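Local coordinates for protein 2-methyl-3-hydroxypyridine-5-carboxylic acid oxygenase (Mesorhizobium loti, PDB 3ALJ) that probably catalyses the FAD-dependent, ring-opening oxygenation of 2-methyl-3-hydroxypyridine-5-carboxylic acid, at residues A[21-32]-A[109-120]; A[91-99]-A[353-363]. All blocks are in the same frame, centred on the assembly; numbering follows the deposited sequence.

Contact 1. Residues A[21-32]-A[109-120]. With FAD (flavin-adenine dinucleotide), chain B.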
loop_
_atom_site.group_PDB
_atom_site.type_symbol
_atom_site.label_atom_id
_atom_site.label_comp_id
_atom_site.label_asym_id
_atom_site.label_seq_id
_atom_site.Cartn_x
_atom_site.Cartn_y
_atom_site.Cartn_z
ATOM N N PHE A 21 4.652 5.820 -0.608
ATOM C CA PHE A 21 4.970 5.295 0.757
ATOM C C PHE A 21 6.359 4.691 0.819
ATOM O O PHE A 21 7.064 4.825 1.797
ATOM C CB PHE A 21 3.887 4.265 1.169
ATOM C CG PHE A 21 2.507 4.765 1.039
ATOM C CD1 PHE A 21 2.091 5.865 1.721
ATOM C CD2 PHE A 21 1.610 4.160 0.183
ATOM C CE1 PHE A 21 0.813 6.421 1.570
ATOM C CE2 PHE A 21 0.243 4.708 0.076
ATOM C CZ PHE A 21 -0.127 5.768 0.828
ATOM N N ALA A 22 6.823 4.035 -0.248
ATOM C CA ALA A 22 8.161 3.483 -0.216
ATOM C C ALA A 22 9.281 4.520 -0.182
ATOM O O ALA A 22 10.197 4.485 0.637
ATOM C CB ALA A 22 8.364 2.558 -1.427
ATOM N N GLY A 23 9.087 5.568 -1.040
ATOM C CA GLY A 23 10.141 6.586 -1.084
ATOM C C GLY A 23 10.226 7.476 0.128
ATOM O O GLY A 23 11.333 7.787 0.598
ATOM N N LEU A 24 9.047 7.795 0.635
ATOM C CA LEU A 24 9.037 8.609 1.865
ATOM C C LEU A 24 9.569 7.803 3.060
ATOM O O LEU A 24 10.274 8.375 3.901
ATOM C CB LEU A 24 7.617 9.089 2.150
ATOM C CG LEU A 24 7.079 10.178 1.200
ATOM C CD1 LEU A 24 5.541 10.342 1.387
ATOM C CD2 LEU A 24 7.768 11.490 1.507
ATOM N N THR A 25 9.231 6.506 3.144
ATOM C CA THR A 25 9.778 5.689 4.211
ATOM C C THR A 25 11.266 5.603 4.079
ATOM O O THR A 25 11.997 5.799 5.080
ATOM C CB THR A 25 9.152 4.269 4.110
ATOM O OG1 THR A 25 7.758 4.314 4.467
ATOM C CG2 THR A 25 9.881 3.312 5.129
ATOM N N ALA A 26 11.797 5.337 2.855
ATOM C CA ALA A 26 13.241 5.275 2.699
ATOM C C ALA A 26 13.886 6.593 3.042
ATOM O O ALA A 26 14.935 6.609 3.771
ATOM C CB ALA A 26 13.597 4.871 1.192
ATOM N N ALA A 27 13.312 7.687 2.595
ATOM C CA ALA A 27 13.909 8.982 2.909
ATOM C C ALA A 27 13.984 9.315 4.389
ATOM O O ALA A 27 15.003 9.781 4.863
ATOM C CB ALA A 27 13.233 10.086 2.119
ATOM N N ILE A 28 12.923 9.037 5.117
ATOM C CA ILE A 28 12.894 9.329 6.549
ATOM C C ILE A 28 13.893 8.448 7.254
ATOM O O ILE A 28 14.650 8.936 8.083
ATOM C CB ILE A 28 11.496 9.102 7.070
ATOM C CG1 ILE A 28 10.544 10.178 6.620
ATOM C CG2 ILE A 28 11.536 9.049 8.622
ATOM C CD1 ILE A 28 9.025 9.777 6.782
ATOM N N ALA A 29 13.872 7.156 6.914
ATOM C CA ALA A 29 14.749 6.192 7.616
ATOM C C ALA A 29 16.206 6.521 7.368
ATOM O O ALA A 29 17.063 6.572 8.333
ATOM C CB ALA A 29 14.504 4.733 7.254
ATOM N N LEU A 30 16.539 6.924 6.146
ATOM C CA LEU A 30 17.939 7.240 5.800
ATOM C C LEU A 30 18.266 8.529 6.477
ATOM O O LEU A 30 19.379 8.642 7.072
ATOM C CB LEU A 30 18.100 7.305 4.241
ATOM C CG LEU A 30 17.960 5.974 3.594
ATOM C CD1 LEU A 30 17.757 6.260 2.037
ATOM C CD2 LEU A 30 19.144 5.059 3.830
ATOM N N LYS A 31 17.380 9.542 6.452
ATOM C CA LYS A 31 17.701 10.864 7.091
ATOM C C LYS A 31 17.913 10.666 8.622
ATOM O O LYS A 31 18.825 11.296 9.199
ATOM C CB LYS A 31 16.588 11.896 6.787
ATOM C CG LYS A 31 16.866 13.356 7.229
ATOM C CD LYS A 31 17.979 13.965 6.289
ATOM C CE LYS A 31 18.063 15.383 6.888
ATOM N NZ LYS A 31 19.150 16.122 6.174
ATOM N N GLN A 32 17.155 9.763 9.234
ATOM C CA GLN A 32 17.340 9.562 10.713
ATOM C C GLN A 32 18.666 8.930 10.971
ATOM O O GLN A 32 19.226 9.197 12.057
ATOM C CB GLN A 32 16.221 8.610 11.232
ATOM C CG GLN A 32 14.879 9.261 11.341
ATOM C CD GLN A 32 13.781 8.346 11.900
ATOM O OE1 GLN A 32 12.803 8.859 12.464
ATOM N NE2 GLN A 32 13.958 7.014 11.782
ATOM N N LEU A 109 -2.280 8.825 5.665
ATOM C CA LEU A 109 -1.004 8.183 5.810
ATOM C C LEU A 109 0.114 8.997 5.108
ATOM O O LEU A 109 1.179 9.237 5.637
ATOM C CB LEU A 109 -1.074 6.755 5.261
ATOM C CG LEU A 109 0.231 5.973 5.179
ATOM C CD1 LEU A 109 0.877 5.927 6.577
ATOM C CD2 LEU A 109 -0.024 4.641 4.608
ATOM N N HIS A 110 -0.232 9.385 3.853
ATOM C CA HIS A 110 0.766 10.054 3.042
ATOM C C HIS A 110 1.114 11.429 3.697
ATOM O O HIS A 110 2.328 11.727 3.790
ATOM C CB HIS A 110 0.202 10.154 1.599
ATOM C CG HIS A 110 1.246 10.478 0.618
ATOM N ND1 HIS A 110 1.483 11.755 0.199
ATOM C CD2 HIS A 110 2.139 9.679 -0.024
ATOM C CE1 HIS A 110 2.456 11.732 -0.690
ATOM N NE2 HIS A 110 2.900 10.486 -0.806
ATOM N N ASP A 111 0.148 12.153 4.267
ATOM C CA ASP A 111 0.453 13.452 4.851
ATOM C C ASP A 111 1.277 13.268 6.116
ATOM O O ASP A 111 2.283 13.994 6.315
ATOM C CB ASP A 111 -0.854 14.243 5.131
ATOM C CG ASP A 111 -1.523 14.765 3.856
ATOM O OD1 ASP A 111 -1.089 14.532 2.675
ATOM O OD2 ASP A 111 -2.665 15.254 4.197
ATOM N N ALA A 112 1.067 12.172 6.900
ATOM C CA ALA A 112 1.911 11.952 8.044
ATOM C C ALA A 112 3.342 11.689 7.676
ATOM O O ALA A 112 4.246 12.239 8.336
ATOM C CB ALA A 112 1.338 10.754 8.866
ATOM N N LEU A 113 3.573 10.946 6.602
ATOM C CA LEU A 113 4.913 10.761 6.137
ATOM C C LEU A 113 5.571 12.018 5.568
ATOM O O LEU A 113 6.766 12.216 5.867
ATOM C CB LEU A 113 4.929 9.598 5.098
ATOM C CG LEU A 113 4.546 8.209 5.704
ATOM C CD1 LEU A 113 4.293 7.260 4.488
ATOM C CD2 LEU A 113 5.661 7.664 6.528
ATOM N N VAL A 114 4.810 12.773 4.747
ATOM C CA VAL A 114 5.435 14.036 4.247
ATOM C C VAL A 114 5.756 14.902 5.411
ATOM O O VAL A 114 6.901 15.482 5.400
ATOM C CB VAL A 114 4.427 14.659 3.312
ATOM C CG1 VAL A 114 4.888 16.097 2.967
ATOM C CG2 VAL A 114 4.280 13.868 2.011
ATOM N N ASN A 115 4.898 14.987 6.430
ATOM C CA ASN A 115 5.127 15.967 7.574
ATOM C C ASN A 115 6.378 15.518 8.290
ATOM O O ASN A 115 7.187 16.423 8.673
ATOM C CB ASN A 115 3.915 16.000 8.483
ATOM C CG ASN A 115 2.677 16.742 7.851
ATOM O OD1 ASN A 115 1.574 16.599 8.347
ATOM N ND2 ASN A 115 2.884 17.473 6.776
ATOM N N ARG A 116 6.624 14.230 8.461
ATOM C CA ARG A 116 7.795 13.766 9.152
ATOM C C ARG A 116 9.043 13.979 8.332
ATOM O O ARG A 116 10.067 14.402 8.861
ATOM C CB ARG A 116 7.582 12.248 9.563
ATOM C CG ARG A 116 8.740 11.622 10.146
ATOM C CD ARG A 116 9.164 12.336 11.519
ATOM N NE ARG A 116 10.195 11.553 12.126
ATOM C CZ ARG A 116 11.029 12.084 13.055
ATOM N NH1 ARG A 116 10.882 13.376 13.442
ATOM N NH2 ARG A 116 11.987 11.382 13.554
ATOM N N ALA A 117 8.998 13.718 7.009
ATOM C CA ALA A 117 10.158 14.000 6.184
ATOM C C ALA A 117 10.492 15.509 6.214
ATOM O O ALA A 117 11.705 15.818 6.279
ATOM C CB ALA A 117 9.827 13.568 4.737
ATOM N N ARG A 118 9.490 16.379 6.215
ATOM C CA ARG A 118 9.753 17.841 6.235
ATOM C C ARG A 118 10.343 18.160 7.605
ATOM O O ARG A 118 11.356 18.977 7.639
ATOM C CB ARG A 118 8.501 18.591 5.972
ATOM C CG ARG A 118 8.102 18.512 4.570
ATOM C CD ARG A 118 6.866 19.415 4.411
ATOM N NE ARG A 118 6.428 19.556 3.018
ATOM C CZ ARG A 118 5.147 19.721 2.628
ATOM N NH1 ARG A 118 4.894 19.879 1.330
ATOM N NH2 ARG A 118 4.128 19.826 3.479
ATOM N N ALA A 119 9.783 17.625 8.707
ATOM C CA ALA A 119 10.332 17.928 10.039
ATOM C C ALA A 119 11.800 17.553 10.115
ATOM O O ALA A 119 12.585 18.219 10.849
ATOM C CB ALA A 119 9.557 17.253 11.126
ATOM N N LEU A 120 12.290 16.480 9.457
ATOM C CA LEU A 120 13.629 16.042 9.509
ATOM C C LEU A 120 14.570 16.776 8.488
ATOM O O LEU A 120 15.776 16.557 8.543
ATOM C CB LEU A 120 13.694 14.537 9.229
ATOM C CG LEU A 120 13.151 13.680 10.375
ATOM C CD1 LEU A 120 13.009 12.297 9.807
ATOM C CD2 LEU A 120 14.187 13.700 11.504
HETATM P PA FAD B . 3.422 4.446 -5.333
HETATM O O1A FAD B . 2.512 4.571 -4.151
HETATM O O2A FAD B . 2.880 4.167 -6.611
HETATM O O5B FAD B . 4.254 5.798 -5.380
HETATM C C5B FAD B . 5.232 6.045 -6.443
HETATM C C4B FAD B . 5.343 7.556 -6.421
HETATM O O4B FAD B . 6.392 7.782 -7.425
HETATM C C3B FAD B . 4.158 8.293 -6.927
HETATM O O3B FAD B . 3.861 9.435 -6.098
HETATM C C2B FAD B . 4.544 8.644 -8.410
HETATM O O2B FAD B . 3.922 9.849 -8.890
HETATM C C1B FAD B . 6.012 8.903 -8.323
HETATM N N9A FAD B . 6.742 8.570 -9.505
HETATM C C8A FAD B . 6.469 7.632 -10.475
HETATM N N7A FAD B . 7.449 7.572 -11.389
HETATM C C5A FAD B . 8.388 8.515 -11.000
HETATM C C6A FAD B . 9.648 8.843 -11.494
HETATM N N6A FAD B . 10.134 8.242 -12.632
HETATM N N1A FAD B . 10.319 9.791 -10.836
HETATM C C2A FAD B . 9.838 10.417 -9.756
HETATM N N3A FAD B . 8.631 10.118 -9.194
HETATM C C4A FAD B . 7.943 9.132 -9.833
HETATM N N1 FAD B . -1.376 -1.804 0.288
HETATM C C2 FAD B . -1.521 -1.902 1.597
HETATM O O2 FAD B . -0.563 -1.971 2.383
HETATM N N3 FAD B . -2.800 -1.947 2.152
HETATM C C4 FAD B . -3.945 -1.850 1.360
HETATM O O4 FAD B . -5.091 -1.739 1.936
HETATM C C4X FAD B . -3.759 -1.769 -0.009
HETATM N N5 FAD B . -4.903 -1.784 -0.879
HETATM C C5X FAD B . -4.704 -1.772 -2.247
HETATM C C6 FAD B . -5.793 -1.892 -3.128
HETATM C C7 FAD B . -5.606 -1.815 -4.485
HETATM C C7M FAD B . -6.837 -1.934 -5.428
HETATM C C8 FAD B . -4.337 -1.691 -5.011
HETATM C C8M FAD B . -4.081 -1.639 -6.535
HETATM C C9 FAD B . -3.240 -1.577 -4.146
HETATM C C9A FAD B . -3.410 -1.662 -2.742
HETATM N N10 FAD B . -2.279 -1.590 -1.816
HETATM C C10 FAD B . -2.475 -1.693 -0.490
HETATM C "C1'" FAD B . -0.856 -1.494 -2.397
HETATM C "C2'" FAD B . -0.384 -0.048 -2.319
HETATM O "O2'" FAD B . -1.324 0.796 -3.018
HETATM C "C3'" FAD B . 0.955 0.089 -3.067
HETATM O "O3'" FAD B . 1.701 -1.168 -2.854
HETATM C "C4'" FAD B . 1.826 1.165 -2.564
HETATM O "O4'" FAD B . 1.127 2.419 -2.805
HETATM C "C5'" FAD B . 3.114 1.241 -3.316
HETATM O "O5'" FAD B . 3.884 2.318 -2.793
HETATM P P FAD B . 5.127 2.788 -3.649
HETATM O O1P FAD B . 5.684 3.933 -2.915
HETATM O O2P FAD B . 6.024 1.648 -4.017
HETATM O O3P FAD B . 4.492 3.269 -5.056
#
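Leu109 lays its CD2 methyl over one face of the Phe21 ring, 4.0 Å from the centroid and 26° off the normal, a CH-pi contact offset toward the rim. Near the plane of the same ring, Leu113 CD1 meets the edge at Phe21 CD1, and O4' of the FAD lies at the edge beside Phe21 CD2, 3.5 Å away. His110 turns its edge to the face of Phe21 in an offset edge-to-face pair, the planes 73° apart. One face of the imidazole receives Leu24 CD1, which lies 3.4 Å from His110 NE2; that nitrogen is hydrogen-bonded to Gly19 O. Leu120 CG lies over the centre of one face of the Arg116 guanidinium, and Leu120 CD1 meets Ile28 CG2 and Gln32 CG. At its edge Arg116 NH2 donates to Gln32 OE1 at 2.9 Å, on a lone pair in the carbonyl plane, the amide turned steeply against the guanidinium. Arg116 NE is hydrogen-bonded to Leu66 O and Gln32 NE2 to Gly65 O. With CG anti to its carbonyl carbon (chi1 -72°), Leu24 drops as a knob into the hole formed by His110, Leu113, Val114 and Ala117. One turn on, Ile28 CG1 packs 3.9 Å from Ala117 CB, where the small alanine lets the CA atoms of the two residues approach to 5.4 Å. Ala22 N donates to FAD O1P at 2.9 Å, consistent with the strand-turn-helix of a Rossmann-type GxGxxG dinucleotide site. The helix axes pass 9.5 Å apart, roughly parallel and crossing at a shallow angle. Helix 21-32 has helix 106-119 on one flank, while its other surfaces meet strand 36-40 and helix 300-314; Leu109 and Ala112 reach helix 69-73.

Contact 2. Residues A[91-99]-A[353-363]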
loop_
_atom_site.group_PDB
_atom_site.type_symbol
_atom_site.label_atom_id
_atom_site.label_comp_id
_atom_site.label_asym_id
_atom_site.label_seq_id
_atom_site.Cartn_x
_atom_site.Cartn_y
_atom_site.Cartn_z
ATOM N N VAL A 91 -20.295 -14.822 7.799
ATOM C CA VAL A 91 -19.666 -16.115 7.789
ATOM C C VAL A 91 -18.420 -16.147 8.705
ATOM O O VAL A 91 -17.866 -17.236 9.033
ATOM C CB VAL A 91 -19.308 -16.610 6.376
ATOM C CG1 VAL A 91 -20.552 -16.922 5.603
ATOM C CG2 VAL A 91 -18.370 -15.619 5.638
ATOM N N SER A 92 -17.857 -14.995 9.074
ATOM C CA SER A 92 -16.755 -15.037 10.013
ATOM C C SER A 92 -16.597 -13.618 10.641
ATOM O O SER A 92 -16.961 -12.592 10.029
ATOM C CB SER A 92 -15.407 -15.412 9.317
ATOM O OG SER A 92 -15.018 -14.528 8.259
ATOM N N LYS A 93 -15.940 -13.623 11.828
ATOM C CA LYS A 93 -15.482 -12.433 12.503
ATOM C C LYS A 93 -14.135 -12.703 13.075
ATOM O O LYS A 93 -13.943 -13.724 13.801
ATOM C CB LYS A 93 -16.477 -12.091 13.690
ATOM C CG LYS A 93 -17.784 -11.402 13.108
ATOM C CD LYS A 93 -18.702 -11.067 14.308
ATOM C CE LYS A 93 -19.892 -10.318 13.780
ATOM N NZ LYS A 93 -20.860 -10.053 14.937
ATOM N N GLU A 94 -13.178 -11.893 12.604
ATOM C CA GLU A 94 -11.758 -12.248 12.939
ATOM C C GLU A 94 -11.108 -11.051 13.592
ATOM O O GLU A 94 -11.259 -9.880 13.164
ATOM C CB GLU A 94 -10.988 -12.566 11.603
ATOM C CG GLU A 94 -11.494 -13.835 10.950
ATOM C CD GLU A 94 -10.917 -14.008 9.549
ATOM O OE1 GLU A 94 -11.506 -13.525 8.588
ATOM O OE2 GLU A 94 -9.884 -14.690 9.442
ATOM N N THR A 95 -10.305 -11.320 14.643
ATOM C CA THR A 95 -9.570 -10.248 15.361
ATOM C C THR A 95 -8.101 -10.604 15.502
ATOM O O THR A 95 -7.356 -9.828 16.124
ATOM C CB THR A 95 -10.201 -9.911 16.722
ATOM O OG1 THR A 95 -10.134 -11.080 17.521
ATOM C CG2 THR A 95 -11.606 -9.382 16.578
ATOM N N PHE A 96 -7.620 -11.744 15.002
ATOM C CA PHE A 96 -6.158 -11.979 14.846
ATOM C C PHE A 96 -5.373 -12.041 16.128
ATOM O O PHE A 96 -4.223 -11.666 16.175
ATOM C CB PHE A 96 -5.530 -10.848 13.940
ATOM C CG PHE A 96 -6.475 -10.349 12.794
ATOM C CD1 PHE A 96 -6.957 -11.268 11.865
ATOM C CD2 PHE A 96 -6.800 -9.022 12.647
ATOM C CE1 PHE A 96 -7.786 -10.861 10.814
ATOM C CE2 PHE A 96 -7.606 -8.582 11.586
ATOM C CZ PHE A 96 -8.081 -9.503 10.684
ATOM N N ASN A 97 -6.054 -12.468 17.188
ATOM C CA ASN A 97 -5.407 -12.600 18.511
ATOM C C ASN A 97 -4.608 -11.352 18.874
ATOM O O ASN A 97 -3.470 -11.410 19.327
ATOM C CB ASN A 97 -4.583 -13.839 18.627
ATOM C CG ASN A 97 -4.300 -14.143 20.180
ATOM O OD1 ASN A 97 -5.121 -13.769 21.122
ATOM N ND2 ASN A 97 -3.124 -14.728 20.443
ATOM N N GLY A 98 -5.252 -10.215 18.638
ATOM C CA GLY A 98 -4.655 -8.971 19.089
ATOM C C GLY A 98 -3.641 -8.309 18.130
ATOM O O GLY A 98 -3.151 -7.222 18.475
ATOM N N LEU A 99 -3.299 -8.950 17.017
ATOM C CA LEU A 99 -2.346 -8.341 16.093
ATOM C C LEU A 99 -2.850 -6.927 15.714
ATOM O O LEU A 99 -3.982 -6.795 15.232
ATOM C CB LEU A 99 -2.363 -9.182 14.838
ATOM C CG LEU A 99 -1.528 -8.737 13.668
ATOM C CD1 LEU A 99 -0.123 -8.974 13.863
ATOM C CD2 LEU A 99 -2.059 -9.537 12.393
ATOM N N SER A 353 -13.683 -14.858 0.278
ATOM C CA SER A 353 -15.168 -14.998 0.305
ATOM C C SER A 353 -15.631 -16.082 1.271
ATOM O O SER A 353 -16.788 -16.077 1.599
ATOM C CB SER A 353 -15.699 -15.316 -1.106
ATOM O OG SER A 353 -15.320 -16.630 -1.531
ATOM N N LYS A 354 -14.699 -16.934 1.686
ATOM C CA LYS A 354 -15.037 -18.057 2.558
ATOM C C LYS A 354 -15.103 -17.588 4.014
ATOM O O LYS A 354 -15.698 -18.288 4.869
ATOM C CB LYS A 354 -14.031 -19.203 2.432
ATOM C CG LYS A 354 -14.062 -19.773 1.013
ATOM C CD LYS A 354 -13.212 -21.001 0.951
ATOM C CE LYS A 354 -11.736 -20.676 0.985
ATOM N NZ LYS A 354 -10.986 -22.030 0.994
ATOM N N GLY A 355 -14.431 -16.473 4.322
ATOM C CA GLY A 355 -14.217 -16.038 5.723
ATOM C C GLY A 355 -13.217 -16.996 6.423
ATOM O O GLY A 355 -12.810 -18.078 5.955
ATOM N N ASN A 356 -12.782 -16.510 7.604
ATOM C CA ASN A 356 -11.771 -17.272 8.381
ATOM C C ASN A 356 -10.493 -17.604 7.655
ATOM O O ASN A 356 -9.791 -18.611 7.965
ATOM C CB ASN A 356 -12.398 -18.555 9.030
ATOM C CG ASN A 356 -13.348 -18.250 10.117
ATOM O OD1 ASN A 356 -13.061 -17.396 10.975
ATOM N ND2 ASN A 356 -14.546 -18.874 10.013
ATOM N N MET A 357 -10.155 -16.757 6.692
ATOM C CA MET A 357 -8.932 -16.976 5.893
ATOM C C MET A 357 -7.703 -16.173 6.244
ATOM O O MET A 357 -6.656 -16.334 5.664
ATOM C CB MET A 357 -9.226 -16.904 4.352
ATOM C CG MET A 357 -10.276 -17.892 3.852
ATOM S SD MET A 357 -9.693 -19.576 4.053
ATOM C CE MET A 357 -8.494 -19.562 2.762
ATOM N N PHE A 358 -7.828 -15.398 7.345
ATOM C CA PHE A 358 -6.604 -14.769 7.829
ATOM C C PHE A 358 -5.950 -15.748 8.802
ATOM O O PHE A 358 -5.978 -15.598 10.049
ATOM C CB PHE A 358 -6.938 -13.428 8.530
ATOM C CG PHE A 358 -7.183 -12.333 7.508
ATOM C CD1 PHE A 358 -6.082 -11.762 6.842
ATOM C CD2 PHE A 358 -8.511 -11.971 7.185
ATOM C CE1 PHE A 358 -6.318 -10.789 5.810
ATOM C CE2 PHE A 358 -8.692 -10.958 6.180
ATOM C CZ PHE A 358 -7.622 -10.455 5.523
ATOM N N THR A 359 -5.417 -16.820 8.207
ATOM C CA THR A 359 -4.767 -17.904 8.950
ATOM C C THR A 359 -3.379 -17.451 9.348
ATOM O O THR A 359 -2.881 -16.351 8.946
ATOM C CB THR A 359 -4.531 -19.091 7.962
ATOM O OG1 THR A 359 -3.734 -18.570 6.842
ATOM C CG2 THR A 359 -5.842 -19.652 7.351
ATOM N N PRO A 360 -2.675 -18.273 10.147
ATOM C CA PRO A 360 -1.345 -17.917 10.416
ATOM C C PRO A 360 -0.439 -17.653 9.270
ATOM O O PRO A 360 0.324 -16.698 9.229
ATOM C CB PRO A 360 -0.848 -19.103 11.320
ATOM C CG PRO A 360 -2.102 -19.485 12.063
ATOM C CD PRO A 360 -3.190 -19.378 10.972
ATOM N N ALA A 361 -0.602 -18.468 8.208
ATOM C CA ALA A 361 0.166 -18.201 7.037
ATOM C C ALA A 361 -0.140 -16.886 6.285
ATOM O O ALA A 361 0.748 -16.224 5.809
ATOM C CB ALA A 361 0.062 -19.495 6.120
ATOM N N ALA A 362 -1.445 -16.610 6.208
ATOM C CA ALA A 362 -1.873 -15.414 5.547
ATOM C C ALA A 362 -1.290 -14.210 6.343
ATOM O O ALA A 362 -0.980 -13.229 5.695
ATOM C CB ALA A 362 -3.388 -15.310 5.526
ATOM N N LEU A 363 -1.276 -14.267 7.680
ATOM C CA LEU A 363 -0.798 -13.167 8.499
ATOM C C LEU A 363 0.708 -13.118 8.702
ATOM O O LEU A 363 1.211 -12.282 9.465
ATOM C CB LEU A 363 -1.478 -13.321 9.862
ATOM C CG LEU A 363 -2.985 -12.993 9.819
ATOM C CD1 LEU A 363 -3.541 -13.337 11.262
ATOM C CD2 LEU A 363 -3.288 -11.539 9.379
HETATM O O HOH W 1 -15.912 -19.065 7.542
HETATM O O HOH W 2 -15.419 -16.338 12.782
HETATM O O HOH W 3 -11.176 -14.214 5.992
HETATM O O HOH W 4 -8.375 -15.450 11.387
#
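The edge strand 89-94 of the seven-stranded mixed sheet and the turn that follows it meet the loop between helices 321-349 and 364-367. Asn356 N reaches Ser92 OG at 3.1 Å, a weak bond bent to 142°. Gly355 lies against the same hydroxyl, with a positive phi of 70°, and a side chain on it would collide with Ser92 OG and Val91 CG2. The Asn356 amide packs on Ser92 CB, 3.5 Å from OD1, and waters bridge it to the strand: one bonds Lys93 N and Asn356 OD1, another Val91 O, Lys354 O and, weakly, Asn356 ND2. Glu94, extended beyond CG, carries its carboxylate to the backbone of the loop: OE2 accepts from Phe358 N at 3.0 Å on its syn lone pair. Two further waters link Glu94 OE1 to Met357 N and Glu94 OE2 to Phe358 O. With an alanine here, Phe358 N would probably lose its acceptor and each of these two waters the carboxylate end of its bridge. The loop bends in an inverse gamma turn centred on Phe358, while a classic beta bulge sets Val91 and Ser92 opposite the single residue Thr84 of strand 82-86. Beyond the carboxylate the contact turns apolar. Phe96 directs its ring edge at the face of Phe358 in an offset edge-to-face pair, centroids 5.4 Å apart and planes at 75°, and Phe96 CE1 comes 3.5 Å from Phe358 CB. Trp56 meets both rings. Leu363, at the N-cap position of helix 364-367, runs past Leu99 in the opposite direction, with CD2 of each residue 3.8 Å apart.

How the contacts relate
Contacts 1 and 2 lie on opposite sides of the chain's centre, their centres 31 Å apart and their nearest atoms about 16 Å, without touching. Along the chain their segments alternate: 21-32, 91-99, 109-120, 353-363. Strand 101-105 leads from the turn at 95-99 into helix 106-119, tying the two regions in sequence. Contact 1 belongs to the layer packed on the six-stranded, largely parallel sheet and touches the FAD pyrophosphate directly; contact 2 sits at the edge of the seven-stranded sheet, with the Phe358 side chain about 10 Å from FAD. Through contact 2 the loop after helix 321-349 packs on the edge strand 89-94, so the C-terminal region is joined to the second sheet.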